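Long-range contacts in threonine phosphate decarboxylase-like enzyme (Sulfurospirillum multivorans, PDB 6OUX), which catalyses the pyridoxal phosphate-dependent decarboxylation of L-serine O-phosphate to ethanolamine O-phosphate, a precursor in norcobamide biosynthesis: residues A[352-357]-A[368-373]; A[25-30]-A[47-52]; A[311-316]-A[380-385]. One frame throughout, in Å; residues are numbered along the deposited sequence.

Contact 1 (A[352-357]-A[368-373]); sequences IYVRTM and IRIAGR
Arg355 and Arg369 form an antiparallel, hydrogen-bonded beta pair at the heart of a buried hairpin, where strand 352-356 meets strand 367-371. Two backbone bonds define the pair: Arg369 N gives a short one to Arg355 O (2.8 Å), and Arg355 N returns a longer one to Arg369 O (3.2 Å). Both arginine side chains leave the same face of the sheet, and both residues bind O-phospho-L-serine. The hairpin belongs to the five-stranded mixed sheet of a fold-type I enzyme, as in the class-II PLP-dependent aminotransferase family. Arg355 sets CG anti to its N (chi1 -179°), then bends at chi2, carrying its NE-CZ end away from the neighbouring strand; NH1 donates to the carbonyl of the next residue, Thr356 O (2.7 Å), and forms a salt bridge with Asp359. Arg369 stays extended until a bend at chi3, and its NH2 and NH1 donate to Cys48 O and Asn181 O. The methyl CE of Met357 rests 3.8 Å from Arg369 CB, against the aliphatic root of that arginine. Turned to the opposite strand, Val354 straddles two isoleucines: CG2 touches CD1 of Ile368 at 3.8 Å, while CG1 meets CG1 of Ile370 at 4.0 Å.

Contact 2 (A[25-30]-A[47-52]); sequences GSHSPS and ACYLSN
His27 and Cys48 meet by a CH-pi contact: CB of the cysteine sits over one face of the imidazole, 4.2 Å from the ring centroid and 28° off its normal. SG lies further out and oblique to the ring. The same CB comes to 3.4 Å from Ser26 O, so the methylene touches both the carbonyl and the ring face. His27 places CG anti to its own carbonyl carbon (chi1 -57°), which brings the ring end back to the 47-52 loop; there CE1 approaches Tyr49 CB at 4.0 Å, and NE2 hydrogen-bonds Asp46. Tyr49 holds CG between its backbone N and carbonyl carbon (chi1 74°), and its side chain runs beside that of His27, pointing the same way. Replacing His27 with an alanine would probably leave Asp46 without this ring partner and uncover Cys48 CB. A water joins the loops further along, 2.6 Å from Ser26 OG and accepting from Leu50 N at 3.0 Å. The two loops precede helices 31-37 and 53-68, whose N-caps are Ser30 and Asn52. Strands 352-356 and 367-371 border them: Cys48 packs on Tyr353 and Arg355, and Ser26 and Leu50 on Arg369, both arginines being binding residues for O-phospho-L-serine.

Contact 3 (A[311-316]-A[380-385]); sequences EALLGI and CIVMAL
Val382 is the residue most covered by this contact, with Ile316 and Leu385 next, and the three account for most of an interface that is apolar in every side-chain pair. Val382 projects from helix 375-388 toward the C-terminal end of helix 289-314 and presents its two methyls to different neighbours. CG2, anti to the carbonyl carbon, meets the methyl of Ala312 at 3.9 Å and lies 4.2 Å from CD2 of Leu313. CG1 is anti to the backbone N (chi1 174°) and faces CD1 of Ile316 at 4.3 Å. The small CB of Ala312 is consistent with the close approach of the backbones here, Val382 and Leu313 having their CA atoms 6.3 Å apart.

Ile316 has CG1 anti to the carbonyl carbon (chi1 -59°) and chi2 extended at 176°, which sends CD1 across to the other helix. That methyl reaches CB of Leu385 at 3.8 Å, and the two side chains cross at about a right angle. Leu385, one turn after Val382, also meets Leu313: its CD1 approaches Leu313 CD2 at 3.9 Å. Leu313 thus contributes a single methyl, CD2, to both helix-375-388 residues.

This is apolar helix-to-helix packing, and none of the residues that bind O-phospho-L-serine lies in it. Around the seam, Phe309 of helix 289-314 touches Val382 and Ile381, while Leu313 also packs on Val321 of strand 320-321. On the helix 375-388 side, Leu385 lies against Val342 and Leu346 of helix 339-350, and Ile381 rests on Ile45 of strand 45-46, at an edge of the five-stranded sheet.

Contact 1 stands between the other two. Its centre is about 7 Å from that of contact 2 and about 13 Å from that of contact 3, whereas the centres of contacts 2 and 3 are about 19 Å apart. Contact 2 lies beside the substrate-binding arginines, Arg355 CD packing 3.1 Å from Ser26 O. A second tie between contacts 1 and 2 is Tyr353 OH, 2.7 Å from Pro29 O. Contact 3 meets the hairpin through hydrophobic atoms, with Ile370 CD1 3.8 Å from Leu385 CD1. It holds no binding residue; the side chain of Leu313 is about 10 Å from that of Arg369, and that of Leu385 about 12 Å from that of Arg355. In sequence, contact 1 is nested within the loop that contact 3 closes.

Contact 1 (A[352-357]-A[368-373])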
ATOM      1  N   ILE A 352     -19.672 -23.447  -0.185  1.00 17.95           N
ATOM      2  CA  ILE A 352     -18.904 -22.987   0.980  1.00 18.24           C
ATOM      3  C   ILE A 352     -17.436 -23.203   0.713  1.00 18.93           C
ATOM      4  O   ILE A 352     -17.057 -24.363   0.478  1.00 15.89           O
ATOM      5  CB  ILE A 352     -19.333 -23.759   2.226  1.00 19.44           C
ATOM      6  CG1 ILE A 352     -20.820 -23.406   2.558  1.00 19.36           C
ATOM      7  CG2 ILE A 352     -18.444 -23.399   3.405  1.00 21.89           C
ATOM      8  CD1 ILE A 352     -21.451 -24.207   3.680  1.00 18.61           C
ATOM      9  N   TYR A 353     -16.621 -22.120   0.793  1.00 17.33           N
ATOM     10  CA  TYR A 353     -15.127 -22.215   0.679  1.00 17.08           C
ATOM     11  C   TYR A 353     -14.419 -22.147   2.040  1.00 15.23           C
ATOM     12  O   TYR A 353     -14.653 -21.203   2.801  1.00 13.69           O
ATOM     13  CB  TYR A 353     -14.589 -21.078  -0.163  1.00 18.13           C
ATOM     14  CG  TYR A 353     -13.260 -21.302  -0.811  1.00 18.49           C
ATOM     15  CD1 TYR A 353     -12.633 -22.559  -0.827  1.00 18.20           C
ATOM     16  CD2 TYR A 353     -12.642 -20.266  -1.457  1.00 19.89           C
ATOM     17  CE1 TYR A 353     -11.395 -22.741  -1.440  1.00 19.85           C
ATOM     18  CE2 TYR A 353     -11.418 -20.461  -2.075  1.00 22.33           C
ATOM     19  CZ  TYR A 353     -10.814 -21.704  -2.075  1.00 20.48           C
ATOM     20  OH  TYR A 353      -9.590 -21.890  -2.698  1.00 22.14           O
ATOM     21  N   VAL A 354     -13.614 -23.161   2.352  1.00 15.07           N
ATOM     22  CA  VAL A 354     -12.797 -23.174   3.577  1.00 14.63           C
ATOM     23  C   VAL A 354     -11.347 -23.468   3.170  1.00 15.98           C
ATOM     24  O   VAL A 354     -11.085 -23.810   2.011  1.00 17.21           O
ATOM     25  CB  VAL A 354     -13.310 -24.155   4.661  1.00 15.28           C
ATOM     26  CG1 VAL A 354     -14.761 -23.905   4.964  1.00 16.51           C
ATOM     27  CG2 VAL A 354     -13.089 -25.638   4.310  1.00 15.52           C
ATOM     28  N   ARG A 355     -10.408 -23.261   4.093  1.00 14.34           N
ATOM     29  CA  ARG A 355      -8.972 -23.223   3.779  1.00 15.88           C
ATOM     30  C   ARG A 355      -8.352 -24.541   4.243  1.00 14.24           C
ATOM     31  O   ARG A 355      -8.468 -24.955   5.426  1.00 14.84           O
ATOM     32  CB  ARG A 355      -8.326 -21.937   4.426  1.00 17.36           C
ATOM     33  CG  ARG A 355      -6.819 -21.651   4.227  1.00 20.07           C
ATOM     34  CD  ARG A 355      -6.524 -21.675   2.752  1.00 22.23           C
ATOM     35  NE  ARG A 355      -5.221 -21.173   2.330  1.00 22.72           N
ATOM     36  CZ  ARG A 355      -4.065 -21.843   2.402  1.00 22.16           C
ATOM     37  NH1 ARG A 355      -3.985 -23.020   3.024  1.00 22.03           N
ATOM     38  NH2 ARG A 355      -2.968 -21.285   1.887  1.00 19.78           N
ATOM     39  N   THR A 356      -7.719 -25.241   3.322  1.00 13.82           N
ATOM     40  CA  THR A 356      -6.909 -26.397   3.731  1.00 13.81           C
ATOM     41  C   THR A 356      -5.724 -26.028   4.645  1.00 13.49           C
ATOM     42  O   THR A 356      -5.092 -24.951   4.502  1.00 12.61           O
ATOM     43  CB  THR A 356      -6.351 -27.174   2.530  1.00 15.47           C
ATOM     44  OG1 THR A 356      -5.760 -28.373   3.010  1.00 14.84           O
ATOM     45  CG2 THR A 356      -5.301 -26.402   1.747  1.00 15.59           C
ATOM     46  N   MET A 357      -5.370 -26.969   5.532  1.00 12.48           N
ATOM     47  CA  MET A 357      -4.082 -26.857   6.275  1.00 12.00           C
ATOM     48  C   MET A 357      -2.948 -27.710   5.731  1.00 13.67           C
ATOM     49  O   MET A 357      -1.801 -27.608   6.219  1.00 12.57           O
ATOM     50  CB  MET A 357      -4.284 -27.152   7.740  1.00  9.13           C
ATOM     51  CG  MET A 357      -5.191 -26.081   8.327  1.00  8.06           C
ATOM     52  SD  MET A 357      -4.579 -24.475   8.857  1.00  4.36           S
ATOM     53  CE  MET A 357      -4.770 -23.425   7.492  1.00  5.84           C
ATOM     54  N   ILE A 368      -8.731 -28.380   8.338  1.00 13.33           N
ATOM     55  CA  ILE A 368      -9.238 -27.214   7.655  1.00 13.45           C
ATOM     56  C   ILE A 368      -9.361 -26.050   8.655  1.00 12.83           C
ATOM     57  O   ILE A 368      -9.671 -26.261   9.831  1.00 12.61           O
ATOM     58  CB  ILE A 368     -10.594 -27.461   6.983  1.00 15.71           C
ATOM     59  CG1 ILE A 368     -11.657 -28.020   7.944  1.00 16.70           C
ATOM     60  CG2 ILE A 368     -10.433 -28.414   5.824  1.00 16.72           C
ATOM     61  CD1 ILE A 368     -13.042 -28.033   7.309  1.00 16.78           C
ATOM     62  N   ARG A 369      -9.153 -24.851   8.163  1.00 11.88           N
ATOM     63  CA  ARG A 369      -9.377 -23.622   8.949  1.00 12.07           C
ATOM     64  C   ARG A 369     -10.621 -22.947   8.444  1.00 12.66           C
ATOM     65  O   ARG A 369     -10.710 -22.626   7.249  1.00 13.06           O
ATOM     66  CB  ARG A 369      -8.222 -22.647   8.821  1.00 11.67           C
ATOM     67  CG  ARG A 369      -8.253 -21.551   9.913  1.00 11.22           C
ATOM     68  CD  ARG A 369      -7.354 -20.412   9.549  1.00 12.26           C
ATOM     69  NE  ARG A 369      -7.750 -19.727   8.330  1.00 13.01           N
ATOM     70  CZ  ARG A 369      -7.047 -18.734   7.783  1.00 14.59           C
ATOM     71  NH1 ARG A 369      -5.946 -18.328   8.362  1.00 15.74           N
ATOM     72  NH2 ARG A 369      -7.450 -18.135   6.686  1.00 15.02           N
ATOM     73  N   ILE A 370     -11.579 -22.696   9.355  1.00 13.88           N
ATOM     74  CA  ILE A 370     -12.851 -22.053   8.955  1.00 14.68           C
ATOM     75  C   ILE A 370     -13.018 -20.706   9.669  1.00 14.08           C
ATOM     76  O   ILE A 370     -13.001 -20.650  10.863  1.00 13.74           O
ATOM     77  CB  ILE A 370     -14.095 -22.924   9.319  1.00 14.58           C
ATOM     78  CG1 ILE A 370     -13.870 -24.374   8.865  1.00 14.46           C
ATOM     79  CG2 ILE A 370     -15.364 -22.296   8.718  1.00 13.60           C
ATOM     80  CD1 ILE A 370     -14.984 -25.336   9.230  1.00 14.64           C
ATOM     81  N   ALA A 371     -13.188 -19.641   8.904  1.00 14.71           N
ATOM     82  CA  ALA A 371     -13.407 -18.324   9.491  1.00 15.58           C
ATOM     83  C   ALA A 371     -14.842 -18.234   9.998  1.00 15.59           C
ATOM     84  O   ALA A 371     -15.766 -18.726   9.325  1.00 17.73           O
ATOM     85  CB  ALA A 371     -13.188 -17.257   8.437  1.00 14.91           C
ATOM     86  N   GLY A 372     -15.059 -17.601  11.130  1.00 14.94           N
ATOM     87  CA  GLY A 372     -16.387 -17.506  11.715  1.00 15.22           C
ATOM     88  C   GLY A 372     -17.120 -16.443  10.947  1.00 16.13           C
ATOM     89  O   GLY A 372     -16.523 -15.396  10.630  1.00 14.33           O
ATOM     90  N   ARG A 373     -18.347 -16.768  10.513  1.00 16.42           N
ATOM     91  CA  ARG A 373     -19.188 -15.822   9.761  1.00 17.81           C
ATOM     92  C   ARG A 373     -20.386 -15.293  10.599  1.00 15.97           C
ATOM     93  O   ARG A 373     -20.311 -15.221  11.837  1.00 15.61           O
ATOM     94  CB  ARG A 373     -19.650 -16.475   8.446  1.00 19.94           C
ATOM     95  CG  ARG A 373     -18.542 -17.002   7.566  1.00 23.02           C
ATOM     96  CD  ARG A 373     -17.303 -16.144   7.489  1.00 26.08           C
ATOM     97  NE  ARG A 373     -17.560 -14.841   6.913  1.00 30.87           N
ATOM     98  CZ  ARG A 373     -16.766 -13.783   7.078  1.00 37.22           C
ATOM     99  NH1 ARG A 373     -15.605 -13.867   7.790  1.00 34.68           N
ATOM    100  NH2 ARG A 373     -17.132 -12.630   6.519  1.00 35.13           N
TER

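Contact 2 (A[25-30]-A[47-52])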
ATOM      1  N   GLY A  25      -1.470 -17.448   0.996  1.00 24.30           N
ATOM      2  CA  GLY A  25      -2.499 -16.613   1.597  1.00 22.80           C
ATOM      3  C   GLY A  25      -3.805 -17.383   1.827  1.00 23.83           C
ATOM      4  O   GLY A  25      -3.896 -18.596   1.631  1.00 19.36           O
ATOM      5  N   SER A  26      -4.835 -16.611   2.125  1.00 20.25           N
ATOM      6  CA  SER A  26      -6.115 -17.107   2.598  1.00 24.31           C
ATOM      7  C   SER A  26      -6.894 -17.920   1.551  1.00 23.31           C
ATOM      8  O   SER A  26      -7.556 -18.899   1.904  1.00 21.99           O
ATOM      9  CB  SER A  26      -6.964 -15.891   3.062  1.00 27.89           C
ATOM     10  OG  SER A  26      -6.523 -15.469   4.343  1.00 37.03           O
ATOM     11  N   HIS A  27      -6.859 -17.497   0.292  1.00 22.25           N
ATOM     12  CA  HIS A  27      -7.500 -18.286  -0.796  1.00 27.69           C
ATOM     13  C   HIS A  27      -6.467 -19.026  -1.642  1.00 28.47           C
ATOM     14  O   HIS A  27      -5.881 -18.438  -2.565  1.00 32.90           O
ATOM     15  CB  HIS A  27      -8.297 -17.404  -1.739  1.00 27.89           C
ATOM     16  CG  HIS A  27      -9.357 -16.611  -1.064  1.00 29.92           C
ATOM     17  ND1 HIS A  27      -9.126 -15.360  -0.546  1.00 30.64           N
ATOM     18  CD2 HIS A  27     -10.668 -16.873  -0.844  1.00 32.40           C
ATOM     19  CE1 HIS A  27     -10.252 -14.883  -0.042  1.00 29.47           C
ATOM     20  NE2 HIS A  27     -11.199 -15.784  -0.202  1.00 27.70           N
ATOM     21  N   SER A  28      -6.280 -20.298  -1.339  1.00 25.82           N
ATOM     22  CA  SER A  28      -5.453 -21.179  -2.152  1.00 27.26           C
ATOM     23  C   SER A  28      -6.242 -22.431  -2.536  1.00 24.74           C
ATOM     24  O   SER A  28      -6.580 -23.280  -1.674  1.00 28.37           O
ATOM     25  CB  SER A  28      -4.205 -21.594  -1.395  1.00 30.32           C
ATOM     26  OG  SER A  28      -3.273 -22.273  -2.261  1.00 31.16           O
ATOM     27  N   PRO A  29      -6.586 -22.550  -3.804  1.00 24.72           N
ATOM     28  CA  PRO A  29      -6.320 -21.592  -4.909  1.00 26.50           C
ATOM     29  C   PRO A  29      -7.083 -20.255  -4.833  1.00 28.45           C
ATOM     30  O   PRO A  29      -8.062 -20.113  -4.053  1.00 26.31           O
ATOM     31  CB  PRO A  29      -6.726 -22.370  -6.148  1.00 28.27           C
ATOM     32  CG  PRO A  29      -7.707 -23.418  -5.651  1.00 28.61           C
ATOM     33  CD  PRO A  29      -7.232 -23.784  -4.275  1.00 26.06           C
ATOM     34  N   SER A  30      -6.660 -19.303  -5.661  1.00 26.71           N
ATOM     35  CA  SER A  30      -7.213 -17.968  -5.633  1.00 32.97           C
ATOM     36  C   SER A  30      -8.606 -18.028  -6.127  1.00 34.15           C
ATOM     37  O   SER A  30      -8.919 -18.879  -6.931  1.00 33.01           O
ATOM     38  CB  SER A  30      -6.417 -17.013  -6.539  1.00 37.48           C
ATOM     39  OG  SER A  30      -6.885 -17.065  -7.884  1.00 40.94           O
ATOM     40  N   ALA A  47     -15.631 -18.740   3.673  1.00 17.19           N
ATOM     41  CA  ALA A  47     -15.062 -18.782   5.043  1.00 18.01           C
ATOM     42  C   ALA A  47     -13.529 -18.986   5.077  1.00 17.82           C
ATOM     43  O   ALA A  47     -13.006 -19.565   6.012  1.00 18.69           O
ATOM     44  CB  ALA A  47     -15.789 -19.832   5.871  1.00 18.80           C
ATOM     45  N   CYS A  48     -12.815 -18.452   4.090  1.00 18.02           N
ATOM     46  CA  CYS A  48     -11.372 -18.486   4.064  1.00 20.94           C
ATOM     47  C   CYS A  48     -10.727 -17.261   4.656  1.00 24.97           C
ATOM     48  O   CYS A  48      -9.784 -17.368   5.437  1.00 27.23           O
ATOM     49  CB  CYS A  48     -10.854 -18.565   2.629  1.00 21.68           C
ATOM     50  SG  CYS A  48     -11.043 -20.153   1.855  1.00 23.83           S
ATOM     51  N   TYR A  49     -11.187 -16.084   4.252  1.00 24.62           N
ATOM     52  CA  TYR A  49     -10.601 -14.863   4.775  1.00 26.27           C
ATOM     53  C   TYR A  49     -11.191 -14.450   6.130  1.00 21.42           C
ATOM     54  O   TYR A  49     -12.350 -14.709   6.469  1.00 20.78           O
ATOM     55  CB  TYR A  49     -10.680 -13.691   3.774  1.00 32.22           C
ATOM     56  CG  TYR A  49     -12.060 -13.167   3.676  1.00 36.71           C
ATOM     57  CD1 TYR A  49     -13.027 -13.878   2.966  1.00 41.42           C
ATOM     58  CD2 TYR A  49     -12.435 -11.989   4.318  1.00 37.62           C
ATOM     59  CE1 TYR A  49     -14.331 -13.433   2.886  1.00 45.35           C
ATOM     60  CE2 TYR A  49     -13.753 -11.547   4.261  1.00 43.46           C
ATOM     61  CZ  TYR A  49     -14.694 -12.280   3.535  1.00 44.36           C
ATOM     62  OH  TYR A  49     -16.006 -11.887   3.407  1.00 48.55           O
ATOM     63  N   LEU A  50     -10.354 -13.783   6.889  1.00 20.37           N
ATOM     64  CA  LEU A  50     -10.613 -13.501   8.286  1.00 20.92           C
ATOM     65  C   LEU A  50     -11.153 -12.078   8.406  1.00 22.39           C
ATOM     66  O   LEU A  50     -10.579 -11.119   7.893  1.00 26.97           O
ATOM     67  CB  LEU A  50      -9.389 -13.724   9.074  1.00 17.39           C
ATOM     68  CG  LEU A  50      -8.671 -15.039   8.773  1.00 17.57           C
ATOM     69  CD1 LEU A  50      -7.393 -15.068   9.550  1.00 17.97           C
ATOM     70  CD2 LEU A  50      -9.510 -16.265   9.110  1.00 17.89           C
ATOM     71  N   SER A  51     -12.308 -11.969   9.011  1.00 20.26           N
ATOM     72  CA  SER A  51     -12.985 -10.712   9.114  1.00 20.21           C
ATOM     73  C   SER A  51     -13.917 -10.827  10.306  1.00 20.14           C
ATOM     74  O   SER A  51     -14.016 -11.882  10.910  1.00 24.27           O
ATOM     75  CB  SER A  51     -13.814 -10.511   7.860  1.00 22.89           C
ATOM     76  OG  SER A  51     -14.134  -9.155   7.780  1.00 28.23           O
ATOM     77  N   ASN A  52     -14.597  -9.747  10.645  1.00 16.49           N
ATOM     78  CA  ASN A  52     -15.744  -9.784  11.506  1.00 14.29           C
ATOM     79  C   ASN A  52     -16.876  -9.169  10.629  1.00 13.60           C
ATOM     80  O   ASN A  52     -16.882  -7.973  10.399  1.00 13.51           O
ATOM     81  CB  ASN A  52     -15.482  -8.989  12.817  1.00 12.58           C
ATOM     82  CG  ASN A  52     -16.756  -8.798  13.672  1.00 12.42           C
ATOM     83  OD1 ASN A  52     -17.894  -9.133  13.255  1.00 11.50           O
ATOM     84  ND2 ASN A  52     -16.595  -8.229  14.811  1.00 11.20           N
TER
HETATM   85  O   HOH W   1      -7.556 -13.514   5.761  1.00 24.64           O

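Contact 3 (A[311-316]-A[380-385])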
ATOM      1  N   GLU A 311     -19.237 -24.286  19.753  1.00 20.96           N
ATOM      2  CA  GLU A 311     -20.053 -25.227  20.462  1.00 23.78           C
ATOM      3  C   GLU A 311     -20.821 -26.106  19.468  1.00 21.69           C
ATOM      4  O   GLU A 311     -20.912 -27.349  19.655  1.00 24.60           O
ATOM      5  CB  GLU A 311     -21.041 -24.473  21.379  1.00 28.25           C
ATOM      6  CG  GLU A 311     -21.788 -25.362  22.337  1.00 33.94           C
ATOM      7  CD  GLU A 311     -22.788 -24.609  23.187  1.00 41.04           C
ATOM      8  OE1 GLU A 311     -23.703 -23.948  22.627  1.00 46.34           O
ATOM      9  OE2 GLU A 311     -22.653 -24.694  24.423  1.00 50.06           O
ATOM     10  N   ALA A 312     -21.308 -25.515  18.392  1.00 18.65           N
ATOM     11  CA  ALA A 312     -22.051 -26.269  17.422  1.00 17.89           C
ATOM     12  C   ALA A 312     -21.133 -27.272  16.703  1.00 19.22           C
ATOM     13  O   ALA A 312     -21.538 -28.388  16.415  1.00 18.67           O
ATOM     14  CB  ALA A 312     -22.706 -25.361  16.432  1.00 17.51           C
ATOM     15  N   LEU A 313     -19.907 -26.845  16.417  1.00 18.33           N
ATOM     16  CA  LEU A 313     -18.936 -27.694  15.761  1.00 20.27           C
ATOM     17  C   LEU A 313     -18.581 -28.864  16.647  1.00 21.40           C
ATOM     18  O   LEU A 313     -18.371 -29.925  16.129  1.00 21.03           O
ATOM     19  CB  LEU A 313     -17.671 -26.902  15.395  1.00 18.83           C
ATOM     20  CG  LEU A 313     -17.884 -25.940  14.232  1.00 18.43           C
ATOM     21  CD1 LEU A 313     -16.707 -24.968  14.165  1.00 21.38           C
ATOM     22  CD2 LEU A 313     -18.030 -26.617  12.877  1.00 19.64           C
ATOM     23  N   LEU A 314     -18.516 -28.637  17.961  1.00 24.97           N
ATOM     24  CA  LEU A 314     -18.173 -29.690  18.936  1.00 28.84           C
ATOM     25  C   LEU A 314     -19.202 -30.802  18.916  1.00 30.13           C
ATOM     26  O   LEU A 314     -18.905 -31.941  19.263  1.00 35.58           O
ATOM     27  CB  LEU A 314     -17.989 -29.117  20.353  1.00 31.23           C
ATOM     28  CG  LEU A 314     -16.582 -28.505  20.577  1.00 34.47           C
ATOM     29  CD1 LEU A 314     -16.464 -27.787  21.915  1.00 35.20           C
ATOM     30  CD2 LEU A 314     -15.507 -29.572  20.473  1.00 34.21           C
ATOM     31  N   GLY A 315     -20.406 -30.451  18.504  1.00 27.42           N
ATOM     32  CA  GLY A 315     -21.494 -31.377  18.325  1.00 28.51           C
ATOM     33  C   GLY A 315     -21.316 -32.367  17.195  1.00 28.08           C
ATOM     34  O   GLY A 315     -22.049 -33.319  17.150  1.00 30.49           O
ATOM     35  N   ILE A 316     -20.367 -32.142  16.274  1.00 28.11           N
ATOM     36  CA  ILE A 316     -20.147 -33.038  15.156  1.00 26.22           C
ATOM     37  C   ILE A 316     -19.237 -34.177  15.646  1.00 27.83           C
ATOM     38  O   ILE A 316     -18.081 -33.981  16.111  1.00 23.53           O
ATOM     39  CB  ILE A 316     -19.504 -32.338  13.963  1.00 25.76           C
ATOM     40  CG1 ILE A 316     -20.385 -31.185  13.472  1.00 27.70           C
ATOM     41  CG2 ILE A 316     -19.269 -33.309  12.826  1.00 25.29           C
ATOM     42  CD1 ILE A 316     -19.770 -30.360  12.339  1.00 24.43           C
ATOM     43  N   CYS A 380     -25.198 -22.864   8.242  1.00 18.09           N
ATOM     44  CA  CYS A 380     -25.021 -23.538   6.963  1.00 20.68           C
ATOM     45  C   CYS A 380     -23.724 -24.380   6.919  1.00 19.27           C
ATOM     46  O   CYS A 380     -23.683 -25.511   6.447  1.00 19.50           O
ATOM     47  CB  CYS A 380     -24.975 -22.514   5.806  1.00 22.72           C
ATOM     48  SG  CYS A 380     -26.580 -21.700   5.484  1.00 28.27           S
ATOM     49  N   ILE A 381     -22.667 -23.811   7.438  1.00 17.96           N
ATOM     50  CA  ILE A 381     -21.414 -24.537   7.526  1.00 16.80           C
ATOM     51  C   ILE A 381     -21.558 -25.776   8.406  1.00 17.02           C
ATOM     52  O   ILE A 381     -21.096 -26.852   8.045  1.00 16.06           O
ATOM     53  CB  ILE A 381     -20.296 -23.600   8.038  1.00 16.13           C
ATOM     54  CG1 ILE A 381     -20.025 -22.508   7.033  1.00 16.26           C
ATOM     55  CG2 ILE A 381     -19.046 -24.399   8.256  1.00 16.40           C
ATOM     56  CD1 ILE A 381     -19.145 -21.388   7.540  1.00 16.71           C
ATOM     57  N   VAL A 382     -22.155 -25.629   9.573  1.00 16.70           N
ATOM     58  CA  VAL A 382     -22.251 -26.736  10.484  1.00 18.07           C
ATOM     59  C   VAL A 382     -23.102 -27.880   9.818  1.00 19.23           C
ATOM     60  O   VAL A 382     -22.776 -29.086   9.902  1.00 15.31           O
ATOM     61  CB  VAL A 382     -22.897 -26.326  11.832  1.00 18.84           C
ATOM     62  CG1 VAL A 382     -23.096 -27.579  12.684  1.00 18.10           C
ATOM     63  CG2 VAL A 382     -22.029 -25.322  12.583  1.00 20.73           C
ATOM     64  N   MET A 383     -24.206 -27.458   9.222  1.00 20.96           N
ATOM     65  CA  MET A 383     -25.118 -28.373   8.524  1.00 23.61           C
ATOM     66  C   MET A 383     -24.398 -29.119   7.422  1.00 21.85           C
ATOM     67  O   MET A 383     -24.438 -30.341   7.401  1.00 19.41           O
ATOM     68  CB  MET A 383     -26.371 -27.637   7.991  1.00 26.45           C
ATOM     69  CG  MET A 383     -27.473 -27.535   9.051  1.00 33.77           C
ATOM     70  SD  MET A 383     -28.997 -26.602   8.635  1.00 37.23           S
ATOM     71  CE  MET A 383     -30.031 -27.342   9.902  1.00 45.30           C
ATOM     72  N   ALA A 384     -23.754 -28.364   6.530  1.00 19.92           N
ATOM     73  CA  ALA A 384     -22.951 -28.928   5.455  1.00 19.63           C
ATOM     74  C   ALA A 384     -21.908 -29.915   5.913  1.00 20.15           C
ATOM     75  O   ALA A 384     -21.871 -31.059   5.394  1.00 21.36           O
ATOM     76  CB  ALA A 384     -22.316 -27.846   4.636  1.00 18.83           C
ATOM     77  N   LEU A 385     -21.108 -29.539   6.900  1.00 18.23           N
ATOM     78  CA  LEU A 385     -20.131 -30.479   7.499  1.00 19.35           C
ATOM     79  C   LEU A 385     -20.734 -31.756   8.062  1.00 22.08           C
ATOM     80  O   LEU A 385     -20.133 -32.858   7.929  1.00 21.16           O
ATOM     81  CB  LEU A 385     -19.267 -29.825   8.605  1.00 17.38           C
ATOM     82  CG  LEU A 385     -18.236 -28.839   8.083  1.00 18.47           C
ATOM     83  CD1 LEU A 385     -17.679 -28.035   9.258  1.00 19.55           C
ATOM     84  CD2 LEU A 385     -17.130 -29.464   7.270  1.00 18.44           C
TER